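Local coordinates for protein N-isopropylammelide isopropylaminohydrolase (Burkholderia multivorans ATCC 17616, PDB 6NBO) that is a zinc-containing member of the amidohydrolase family, built on a TIM-barrel-type fold, at residues I123-D128 with I154-F159. Residues are numbered along the deposited sequence; the frame is centred on the assembly and turned at random.
Sequences IRTHVD and IQIVAF
Arg-124 grips the amide of Gln-155 side-on. Arg-124 NE (2.8 Å) and Arg-124 NH2 (2.9 Å) both donate to Gln-155 OE1, which lies in the guanidinium plane. A bend at chi3 (-72°) turns the guanidinium toward that amide. Asp-216 takes NH1 in a salt bridge, and Gln-155 NE2 bonds Cys-352 O.

Between the parallel backbones, five hydrogen bonds form a regular ladder. Thr-125 N bonds Gln-155 O. Val-127 takes part twice, giving N to Val-157 O and accepting Phe-159 N.

On the arginine face, Val-157 CB sits over one face of the His-126 ring, 3.9 Å from its centroid. The edge of His-126 points at the face of Phe-159, T-shaped, with centroids 5.8 Å apart. Phe-159 also stacks on His-218, a zinc ligand.

On the other face, methyls meet at Thr-125 CG2 to Ile-154 CG2 (3.8 Å) and Val-127 CG2 to Ile-156 CG2 (3.8 Å). Helix 136-147 packs there and completes a beta-alpha-beta crossover of the barrel.

The contact is thus mainly aliphatic toward the helix. Inside the barrel, polar and aromatic groups have Val-157 between them. The His-126 side chain meets zinc ligand His-65 and lies about 5 Å from a zinc ion, consistent with a second-shell place.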
loop_
_atom_site.group_PDB
_atom_site.type_symbol
_atom_site.label_atom_id
_atom_site.label_comp_id
_atom_site.label_asym_id
_atom_site.label_seq_id
_atom_site.Cartn_x
_atom_site.Cartn_y
_atom_site.Cartn_z
ATOM N N ILE A 123 -2.226 -4.237 3.840
ATOM C CA ILE A 123 -0.978 -4.082 3.092
ATOM C C ILE A 123 -1.175 -4.598 1.674
ATOM O O ILE A 123 -1.645 -5.723 1.485
ATOM C CB ILE A 123 0.186 -4.846 3.750
ATOM C CG1 ILE A 123 0.375 -4.435 5.221
ATOM C CG2 ILE A 123 1.463 -4.688 2.898
ATOM C CD1 ILE A 123 1.549 -5.182 5.924
ATOM N N ARG A 124 -0.797 -3.791 0.683
ATOM C CA ARG A 124 -0.595 -4.277 -0.678
ATOM C C ARG A 124 0.898 -4.446 -0.915
ATOM O O ARG A 124 1.659 -3.471 -0.858
ATOM C CB ARG A 124 -1.184 -3.328 -1.729
ATOM C CG ARG A 124 -0.866 -3.793 -3.172
ATOM C CD ARG A 124 -1.557 -2.926 -4.243
ATOM N NE ARG A 124 -2.993 -3.166 -4.278
ATOM C CZ ARG A 124 -3.810 -2.685 -5.204
ATOM N NH1 ARG A 124 -3.328 -1.948 -6.201
ATOM N NH2 ARG A 124 -5.113 -2.949 -5.132
ATOM N N THR A 125 1.321 -5.674 -1.176
ATOM C CA THR A 125 2.726 -5.941 -1.423
ATOM C C THR A 125 2.896 -6.531 -2.809
ATOM O O THR A 125 2.090 -7.349 -3.265
ATOM C CB THR A 125 3.349 -6.893 -0.390
ATOM O OG1 THR A 125 4.757 -7.020 -0.656
ATOM C CG2 THR A 125 2.701 -8.287 -0.445
ATOM N N HIS A 126 3.932 -6.078 -3.483
ATOM C CA HIS A 126 4.415 -6.756 -4.667
ATOM C C HIS A 126 5.349 -7.869 -4.219
ATOM O O HIS A 126 5.964 -7.789 -3.155
ATOM C CB HIS A 126 5.110 -5.747 -5.584
ATOM C CG HIS A 126 4.193 -4.635 -6.014
ATOM N ND1 HIS A 126 3.753 -4.489 -7.310
ATOM C CD2 HIS A 126 3.600 -3.644 -5.303
ATOM C CE1 HIS A 126 2.930 -3.456 -7.385
ATOM N NE2 HIS A 126 2.821 -2.923 -6.181
ATOM N N VAL A 127 5.388 -8.944 -4.997
ATOM C CA VAL A 127 6.259 -10.081 -4.709
ATOM C C VAL A 127 6.913 -10.485 -6.018
ATOM O O VAL A 127 6.224 -10.634 -7.030
ATOM C CB VAL A 127 5.488 -11.271 -4.107
ATOM C CG1 VAL A 127 6.433 -12.450 -3.886
ATOM C CG2 VAL A 127 4.810 -10.867 -2.798
ATOM N N ASP A 128 8.230 -10.659 -6.008
ATOM C CA ASP A 128 8.929 -10.971 -7.250
ATOM C C ASP A 128 8.518 -12.353 -7.736
ATOM O O ASP A 128 8.543 -13.321 -6.975
ATOM C CB ASP A 128 10.439 -10.916 -7.044
ATOM C CG ASP A 128 10.944 -9.506 -6.781
ATOM O OD1 ASP A 128 10.161 -8.543 -6.875
ATOM O OD2 ASP A 128 12.140 -9.362 -6.478
ATOM N N ILE A 154 -3.670 -8.743 3.446
ATOM C CA ILE A 154 -2.536 -8.538 2.555
ATOM C C ILE A 154 -2.984 -8.855 1.135
ATOM O O ILE A 154 -3.403 -9.984 0.858
ATOM C CB ILE A 154 -1.320 -9.399 2.956
ATOM C CG1 ILE A 154 -0.882 -9.081 4.393
ATOM C CG2 ILE A 154 -0.149 -9.146 1.984
ATOM C CD1 ILE A 154 0.337 -9.926 4.877
ATOM N N GLN A 155 -2.919 -7.852 0.252
ATOM C CA GLN A 155 -3.058 -8.052 -1.185
ATOM C C GLN A 155 -1.680 -8.320 -1.772
ATOM O O GLN A 155 -0.711 -7.644 -1.424
ATOM C CB GLN A 155 -3.677 -6.820 -1.861
ATOM C CG GLN A 155 -5.119 -6.528 -1.445
ATOM C CD GLN A 155 -5.635 -5.223 -2.038
ATOM O OE1 GLN A 155 -4.879 -4.438 -2.615
ATOM N NE2 GLN A 155 -6.926 -4.988 -1.892
ATOM N N ILE A 156 -1.588 -9.302 -2.666
ATOM C CA ILE A 156 -0.308 -9.688 -3.265
ATOM C C ILE A 156 -0.349 -9.409 -4.768
ATOM O O ILE A 156 -1.236 -9.913 -5.469
ATOM C CB ILE A 156 0.009 -11.170 -3.002
ATOM C CG1 ILE A 156 0.281 -11.403 -1.502
ATOM C CG2 ILE A 156 1.199 -11.605 -3.858
ATOM C CD1 ILE A 156 0.296 -12.885 -1.104
ATOM N N VAL A 157 0.624 -8.636 -5.257
ATOM C CA VAL A 157 0.804 -8.369 -6.680
ATOM C C VAL A 157 1.949 -9.243 -7.187
ATOM O O VAL A 157 3.081 -9.125 -6.706
ATOM C CB VAL A 157 1.123 -6.888 -6.943
ATOM C CG1 VAL A 157 1.120 -6.621 -8.455
ATOM C CG2 VAL A 157 0.136 -5.976 -6.229
ATOM N N ALA A 158 1.674 -10.091 -8.178
ATOM C CA ALA A 158 2.712 -10.937 -8.779
ATOM C C ALA A 158 3.556 -10.081 -9.718
ATOM O O ALA A 158 3.088 -9.700 -10.796
ATOM C CB ALA A 158 2.071 -12.106 -9.526
ATOM N N PHE A 159 4.804 -9.795 -9.328
ATOM C CA PHE A 159 5.614 -8.749 -9.961
ATOM C C PHE A 159 6.795 -9.338 -10.734
ATOM O O PHE A 159 7.771 -9.795 -10.116
ATOM C CB PHE A 159 6.109 -7.774 -8.885
ATOM C CG PHE A 159 6.972 -6.646 -9.404
ATOM C CD1 PHE A 159 6.551 -5.860 -10.474
ATOM C CD2 PHE A 159 8.187 -6.350 -8.795
ATOM C CE1 PHE A 159 7.338 -4.816 -10.949
ATOM C CE2 PHE A 159 8.981 -5.309 -9.260
ATOM C CZ PHE A 159 8.553 -4.542 -10.350
#